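Local coordinates for RNA methyltransferase, TrmH family (Porphyromonas gingivalis, PDB 2I6D), which probably binds RNA and transfers a methyl group to it, as a putative methyltransferase of the TrmH family within the SPOUT class, at residues V100-Q112 with E199-S213. Numbering follows the deposited sequence. Where two conformers were deposited one is given.
Sequences VVEGLTLLLDGVQ and EPAILVLGSEGRGIS
The parallel strands around Thr105-Leu108 and Ile202-Leu205 run side by side, their axes 4.6 Å apart at the closest and turned by 26°. Five backbone hydrogen bonds join them, from Thr105 N to Ala201 O through to Asp109 N to Leu205 O (2.7 Å), with Thr105 and Leu107 each donating and accepting. Leu104, Leu106, Leu203 and Leu205 project on one face of the sheet, where helix 242-255 packs against Leu104, Leu203 and Leu205; Leu106 and Leu203 lie alongside each other, CD2 to CD2 4.0 Å. These are central strands of the parallel sheet in the SpoU methylase domain, which belongs to the knotted SPOUT class. On the other face Leu107 CD1, in one of its two conformers, rests 4.1 Å from Val204 CG1, and Val101 CG2 meets the Ile202 side chain crosswise, with helix 165-174 beyond. Asp109 CG stands anti to its own backbone N (chi1 178°), carrying OD2 to the N-H of Ser213, the N-cap residue of helix 214-217, which donates an almost straight bond from its N (3.0 Å, 173°). A water bridges the parting chains, accepting from Ser207 N (2.7 Å) and lying 3.0 Å from Asp109 O.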
ATOM      1  N   VAL A 100       5.087 -10.241   8.041  1.00 33.65           N
ATOM      2  CA  VAL A 100       6.321 -10.910   7.726  1.00 33.41           C
ATOM      3  C   VAL A 100       7.397  -9.816   7.634  1.00 32.87           C
ATOM      4  O   VAL A 100       7.128  -8.713   7.111  1.00 34.63           O
ATOM      5  CB  VAL A 100       6.164 -11.695   6.371  1.00 33.27           C
ATOM      6  CG1 VAL A 100       7.512 -12.028   5.742  1.00 33.55           C
ATOM      7  CG2 VAL A 100       5.309 -12.965   6.573  1.00 33.42           C
ATOM      8  N   VAL A 101       8.580 -10.089   8.186  1.00 31.84           N
ATOM      9  CA  VAL A 101       9.755  -9.209   7.977  1.00 31.49           C
ATOM     10  C   VAL A 101      10.685  -9.883   6.976  1.00 31.60           C
ATOM     11  O   VAL A 101      11.214 -10.948   7.257  1.00 30.19           O
ATOM     12  CB  VAL A 101      10.565  -8.904   9.286  1.00 31.72           C
ATOM     13  CG1 VAL A 101      11.721  -7.896   9.001  1.00 34.13           C
ATOM     14  CG2 VAL A 101       9.678  -8.345  10.393  1.00 32.26           C
ATOM     15  N   GLU A 102      10.893  -9.278   5.801  1.00 31.86           N
ATOM     16  CA  GLU A 102      11.891  -9.808   4.861  1.00 33.30           C
ATOM     17  C   GLU A 102      12.616  -8.570   4.372  1.00 32.56           C
ATOM     18  O   GLU A 102      12.066  -7.804   3.599  1.00 32.64           O
ATOM     19  CB  GLU A 102      11.258 -10.580   3.685  1.00 32.58           C
ATOM     20  CG  GLU A 102      10.608 -11.909   4.120  1.00 37.80           C
ATOM     21  CD  GLU A 102       9.793 -12.638   3.038  1.00 36.75           C
ATOM     22  OE1 GLU A 102       9.823 -13.897   3.074  1.00 41.21           O
ATOM     23  OE2 GLU A 102       9.116 -11.981   2.193  1.00 38.92           O
ATOM     24  N   GLY A 103      13.825  -8.355   4.882  1.00 32.42           N
ATOM     25  CA  GLY A 103      14.530  -7.107   4.666  1.00 31.33           C
ATOM     26  C   GLY A 103      13.873  -5.927   5.369  1.00 30.91           C
ATOM     27  O   GLY A 103      13.026  -6.090   6.275  1.00 29.82           O
ATOM     28  N   LEU A 104      14.257  -4.725   4.949  1.00 30.84           N
ATOM     29  CA  LEU A 104      13.695  -3.527   5.511  1.00 31.93           C
ATOM     30  C   LEU A 104      12.181  -3.531   5.268  1.00 31.77           C
ATOM     31  O   LEU A 104      11.714  -3.690   4.117  1.00 31.79           O
ATOM     32  CB  LEU A 104      14.334  -2.302   4.845  1.00 31.07           C
ATOM     33  CG  LEU A 104      13.690  -0.966   5.193  1.00 32.06           C
ATOM     34  CD1 LEU A 104      13.774  -0.742   6.755  1.00 33.37           C
ATOM     35  CD2 LEU A 104      14.417   0.146   4.395  1.00 32.63           C
ATOM     36  N   THR A 105      11.448  -3.341   6.356  1.00 31.68           N
ATOM     37  CA  THR A 105      10.003  -3.463   6.386  1.00 31.32           C
ATOM     38  C   THR A 105       9.453  -2.182   6.987  1.00 32.62           C
ATOM     39  O   THR A 105       9.876  -1.773   8.074  1.00 32.50           O
ATOM     40  CB  THR A 105       9.623  -4.670   7.261  1.00 31.81           C
ATOM     41  OG1 THR A 105      10.183  -5.854   6.671  1.00 30.46           O
ATOM     42  CG2 THR A 105       8.084  -4.826   7.393  1.00 30.88           C
ATOM     43  N   LEU A 106       8.518  -1.544   6.281  1.00 30.97           N
ATOM     44  CA  LEU A 106       7.914  -0.310   6.748  1.00 30.78           C
ATOM     45  C   LEU A 106       6.691  -0.593   7.577  1.00 30.81           C
ATOM     46  O   LEU A 106       5.918  -1.529   7.272  1.00 32.06           O
ATOM     47  CB  LEU A 106       7.522   0.600   5.572  1.00 29.98           C
ATOM     48  CG  LEU A 106       8.633   0.881   4.588  1.00 30.72           C
ATOM     49  CD1 LEU A 106       8.052   1.851   3.538  1.00 34.69           C
ATOM     50  CD2 LEU A 106       9.866   1.461   5.321  1.00 31.97           C
ATOM     51  N   LEU A 107       6.539   0.176   8.654  0.50 30.56           N
ATOM     52  CA  LEU A 107       5.293   0.179   9.384  0.50 30.48           C
ATOM     53  C   LEU A 107       4.752   1.605   9.385  0.50 30.61           C
ATOM     54  O   LEU A 107       5.432   2.535   9.804  0.50 30.39           O
ATOM     55  CB  LEU A 107       5.478  -0.333  10.821  0.50 30.51           C
ATOM     56  CG  LEU A 107       4.211  -0.540  11.681  0.50 31.60           C
ATOM     57  CD1 LEU A 107       3.621   0.757  12.179  0.50 32.60           C
ATOM     58  CD2 LEU A 107       3.149  -1.311  10.984  0.50 34.78           C
ATOM     59  N   LEU A 108       3.529   1.758   8.909  1.00 30.25           N
ATOM     60  CA  LEU A 108       2.870   3.060   8.879  1.00 31.86           C
ATOM     61  C   LEU A 108       1.937   3.123  10.070  1.00 31.65           C
ATOM     62  O   LEU A 108       0.911   2.436  10.099  1.00 32.18           O
ATOM     63  CB  LEU A 108       2.075   3.228   7.585  1.00 32.26           C
ATOM     64  CG  LEU A 108       2.864   2.997   6.292  1.00 33.83           C
ATOM     65  CD1 LEU A 108       2.022   3.538   5.145  1.00 36.30           C
ATOM     66  CD2 LEU A 108       4.257   3.681   6.345  1.00 34.10           C
ATOM     67  N   ASP A 109       2.291   3.943  11.060  1.00 31.99           N
ATOM     68  CA  ASP A 109       1.486   4.070  12.307  1.00 32.39           C
ATOM     69  C   ASP A 109       0.546   5.272  12.187  1.00 32.70           C
ATOM     70  O   ASP A 109       0.983   6.404  12.421  1.00 32.96           O
ATOM     71  CB  ASP A 109       2.420   4.302  13.518  1.00 32.29           C
ATOM     72  CG  ASP A 109       1.668   4.490  14.837  1.00 33.71           C
ATOM     73  OD1 ASP A 109       0.539   3.974  14.974  1.00 34.29           O
ATOM     74  OD2 ASP A 109       2.222   5.131  15.774  1.00 33.70           O
ATOM     75  N   GLY A 110      -0.719   5.044  11.833  1.00 32.24           N
ATOM     76  CA  GLY A 110      -1.705   6.135  11.772  1.00 31.55           C
ATOM     77  C   GLY A 110      -1.460   7.119  10.636  1.00 30.52           C
ATOM     78  O   GLY A 110      -1.725   8.318  10.767  1.00 30.39           O
ATOM     79  N   VAL A 111      -0.981   6.606   9.501  1.00 30.52           N
ATOM     80  CA  VAL A 111      -0.770   7.419   8.303  1.00 30.23           C
ATOM     81  C   VAL A 111      -2.099   7.367   7.542  1.00 30.70           C
ATOM     82  O   VAL A 111      -2.365   6.443   6.749  1.00 29.62           O
ATOM     83  CB  VAL A 111       0.406   6.908   7.459  1.00 30.19           C
ATOM     84  CG1 VAL A 111       0.545   7.741   6.159  1.00 30.01           C
ATOM     85  CG2 VAL A 111       1.699   7.014   8.254  1.00 30.18           C
ATOM     86  N   GLN A 112      -2.950   8.346   7.838  1.00 30.76           N
ATOM     87  CA  GLN A 112      -4.350   8.307   7.413  1.00 31.17           C
ATOM     88  C   GLN A 112      -4.542   8.756   5.980  1.00 30.85           C
ATOM     89  O   GLN A 112      -5.488   8.348   5.327  1.00 30.11           O
ATOM     90  CB  GLN A 112      -5.238   9.141   8.342  1.00 32.69           C
ATOM     91  CG  GLN A 112      -4.853   8.984   9.791  1.00 36.22           C
ATOM     92  CD  GLN A 112      -6.000   9.179  10.742  1.00 41.78           C
ATOM     93  OE1 GLN A 112      -6.874  10.031  10.526  1.00 42.27           O
ATOM     94  NE2 GLN A 112      -6.015   8.379  11.811  1.00 41.50           N
ATOM     95  N   GLU A 199      18.666  -7.211   5.096  1.00 28.06           N
ATOM     96  CA  GLU A 199      18.625  -7.719   6.466  1.00 28.63           C
ATOM     97  C   GLU A 199      17.321  -7.327   7.145  1.00 29.34           C
ATOM     98  O   GLU A 199      16.747  -6.317   6.805  1.00 29.17           O
ATOM     99  CB  GLU A 199      19.801  -7.194   7.270  1.00 27.71           C
ATOM    100  CG  GLU A 199      21.141  -7.722   6.761  1.00 27.80           C
ATOM    101  CD  GLU A 199      22.306  -7.204   7.586  1.00 31.03           C
ATOM    102  OE1 GLU A 199      22.578  -7.791   8.657  1.00 31.31           O
ATOM    103  OE2 GLU A 199      22.960  -6.232   7.164  1.00 28.75           O
ATOM    104  N   PRO A 200      16.840  -8.154   8.085  1.00 30.38           N
ATOM    105  CA  PRO A 200      15.574  -7.848   8.748  1.00 31.35           C
ATOM    106  C   PRO A 200      15.644  -6.574   9.595  1.00 31.61           C
ATOM    107  O   PRO A 200      16.550  -6.389  10.391  1.00 31.66           O
ATOM    108  CB  PRO A 200      15.311  -9.105   9.603  1.00 31.68           C
ATOM    109  CG  PRO A 200      16.644  -9.728   9.822  1.00 30.43           C
ATOM    110  CD  PRO A 200      17.425  -9.432   8.556  1.00 30.14           C
ATOM    111  N   ALA A 201      14.701  -5.665   9.377  1.00 31.21           N
ATOM    112  CA  ALA A 201      14.611  -4.459  10.191  1.00 29.88           C
ATOM    113  C   ALA A 201      13.223  -3.905   9.970  1.00 29.46           C
ATOM    114  O   ALA A 201      12.681  -4.022   8.887  1.00 28.24           O
ATOM    115  CB  ALA A 201      15.625  -3.384   9.737  1.00 28.94           C
ATOM    116  N   ILE A 202      12.678  -3.278  10.995  1.00 28.43           N
ATOM    117  CA  ILE A 202      11.386  -2.610  10.857  1.00 28.78           C
ATOM    118  C   ILE A 202      11.629  -1.119  11.010  1.00 29.19           C
ATOM    119  O   ILE A 202      12.412  -0.707  11.890  1.00 29.07           O
ATOM    120  CB  ILE A 202      10.387  -3.120  11.931  1.00 28.56           C
ATOM    121  CG1 ILE A 202      10.102  -4.629  11.727  1.00 27.10           C
ATOM    122  CG2 ILE A 202       9.116  -2.270  11.903  1.00 29.39           C
ATOM    123  CD1 ILE A 202       9.664  -5.355  13.039  1.00 28.15           C
ATOM    124  N   LEU A 203      10.979  -0.319  10.156  1.00 28.12           N
ATOM    125  CA  LEU A 203      11.081   1.131  10.217  1.00 29.06           C
ATOM    126  C   LEU A 203       9.681   1.695  10.365  1.00 29.46           C
ATOM    127  O   LEU A 203       8.818   1.545   9.483  1.00 30.32           O
ATOM    128  CB  LEU A 203      11.743   1.699   8.935  1.00 28.65           C
ATOM    129  CG  LEU A 203      11.702   3.224   8.742  1.00 28.67           C
ATOM    130  CD1 LEU A 203      12.369   3.919   9.949  1.00 27.36           C
ATOM    131  CD2 LEU A 203      12.456   3.595   7.438  1.00 29.42           C
ATOM    132  N   VAL A 204       9.471   2.359  11.481  1.00 28.41           N
ATOM    133  CA  VAL A 204       8.151   2.872  11.823  1.00 28.60           C
ATOM    134  C   VAL A 204       8.039   4.333  11.405  1.00 29.39           C
ATOM    135  O   VAL A 204       8.902   5.165  11.758  1.00 29.21           O
ATOM    136  CB  VAL A 204       7.866   2.770  13.353  1.00 28.50           C
ATOM    137  CG1 VAL A 204       6.439   3.311  13.680  1.00 27.84           C
ATOM    138  CG2 VAL A 204       8.031   1.263  13.884  1.00 27.15           C
ATOM    139  N   LEU A 205       6.955   4.650  10.701  1.00 29.60           N
ATOM    140  CA  LEU A 205       6.679   6.018  10.251  1.00 31.03           C
ATOM    141  C   LEU A 205       5.301   6.439  10.771  1.00 31.89           C
ATOM    142  O   LEU A 205       4.327   5.703  10.592  1.00 31.93           O
ATOM    143  CB  LEU A 205       6.704   6.067   8.725  1.00 31.81           C
ATOM    144  CG  LEU A 205       8.148   5.711   8.280  1.00 34.40           C
ATOM    145  CD1 LEU A 205       8.176   4.853   7.051  1.00 34.95           C
ATOM    146  CD2 LEU A 205       8.936   7.013   8.122  1.00 35.92           C
ATOM    147  N   GLY A 206       5.213   7.603  11.412  1.00 32.83           N
ATOM    148  CA  GLY A 206       3.910   8.127  11.864  1.00 33.92           C
ATOM    149  C   GLY A 206       3.424   9.295  11.016  1.00 35.36           C
ATOM    150  O   GLY A 206       4.156   9.796  10.184  1.00 35.38           O
ATOM    151  N   SER A 207       2.212   9.789  11.253  1.00 38.08           N
ATOM    152  CA  SER A 207       1.792  10.987  10.519  1.00 39.78           C
ATOM    153  C   SER A 207       2.580  12.195  10.982  1.00 40.71           C
ATOM    154  O   SER A 207       2.923  12.284  12.150  1.00 40.81           O
ATOM    155  CB  SER A 207       0.331  11.273  10.716  1.00 39.37           C
ATOM    156  OG  SER A 207       0.114  11.726  12.036  1.00 43.47           O
ATOM    157  N   GLU A 208       2.852  13.120  10.057  1.00 41.30           N
ATOM    158  CA  GLU A 208       3.439  14.424  10.380  1.00 42.01           C
ATOM    159  C   GLU A 208       2.575  15.216  11.381  1.00 41.61           C
ATOM    160  O   GLU A 208       3.113  15.973  12.193  1.00 42.75           O
ATOM    161  CB  GLU A 208       3.700  15.216   9.094  1.00 41.84           C
ATOM    162  CG  GLU A 208       3.674  16.711   9.231  1.00 43.00           C
ATOM    163  CD  GLU A 208       3.764  17.423   7.892  1.00 43.75           C
ATOM    164  OE1 GLU A 208       3.248  16.902   6.868  1.00 45.06           O
ATOM    165  OE2 GLU A 208       4.351  18.522   7.878  1.00 46.27           O
ATOM    166  N   GLY A 209       1.255  15.017  11.330  1.00 40.31           N
ATOM    167  CA  GLY A 209       0.324  15.632  12.280  1.00 40.38           C
ATOM    168  C   GLY A 209       0.485  15.238  13.747  1.00 39.49           C
ATOM    169  O   GLY A 209       0.450  16.099  14.612  1.00 39.38           O
ATOM    170  N   ARG A 210       0.663  13.949  14.037  1.00 38.84           N
ATOM    171  CA  ARG A 210       0.814  13.485  15.420  0.50 38.50           C
ATOM    172  C   ARG A 210       2.112  12.715  15.692  1.00 37.85           C
ATOM    173  O   ARG A 210       2.527  12.557  16.844  1.00 38.17           O
ATOM    174  CB  ARG A 210      -0.406  12.662  15.864  0.50 38.94           C
ATOM    175  CG  ARG A 210      -1.205  11.996  14.738  0.50 40.06           C
ATOM    176  CD  ARG A 210      -2.287  12.917  14.151  0.50 42.01           C
ATOM    177  NE  ARG A 210      -2.391  12.761  12.699  0.50 43.95           N
ATOM    178  CZ  ARG A 210      -3.088  11.809  12.081  0.50 44.17           C
ATOM    179  NH1 ARG A 210      -3.098  11.758  10.758  0.50 42.63           N
ATOM    180  NH2 ARG A 210      -3.775  10.910  12.775  0.50 44.11           N
ATOM    181  N   GLY A 211       2.746  12.227  14.640  1.00 35.90           N
ATOM    182  CA  GLY A 211       3.962  11.434  14.787  1.00 33.51           C
ATOM    183  C   GLY A 211       3.628  10.053  15.332  1.00 32.64           C
ATOM    184  O   GLY A 211       2.459   9.671  15.425  1.00 31.46           O
ATOM    185  N   ILE A 212       4.665   9.317  15.704  1.00 31.27           N
ATOM    186  CA  ILE A 212       4.502   7.968  16.234  1.00 30.64           C
ATOM    187  C   ILE A 212       3.820   8.056  17.595  1.00 31.28           C
ATOM    188  O   ILE A 212       4.207   8.885  18.426  1.00 30.52           O
ATOM    189  CB  ILE A 212       5.876   7.298  16.307  1.00 30.03           C
ATOM    190  CG1 ILE A 212       6.444   7.213  14.863  1.00 32.88           C
ATOM    191  CG2 ILE A 212       5.770   5.939  17.026  1.00 29.80           C
ATOM    192  CD1 ILE A 212       7.837   6.560  14.685  1.00 31.95           C
ATOM    193  N   SER A 213       2.803   7.224  17.833  1.00 31.43           N
ATOM    194  CA  SER A 213       2.084   7.289  19.102  1.00 31.73           C
ATOM    195  C   SER A 213       3.000   6.858  20.245  1.00 32.04           C
ATOM    196  O   SER A 213       3.929   6.075  20.032  1.00 32.58           O
ATOM    197  CB  SER A 213       0.862   6.387  19.061  1.00 31.93           C
ATOM    198  OG  SER A 213       1.278   5.043  18.988  1.00 32.54           O
TER
HETATM  199  O   HOH W   1       0.348   9.249  13.111  1.00 46.65           O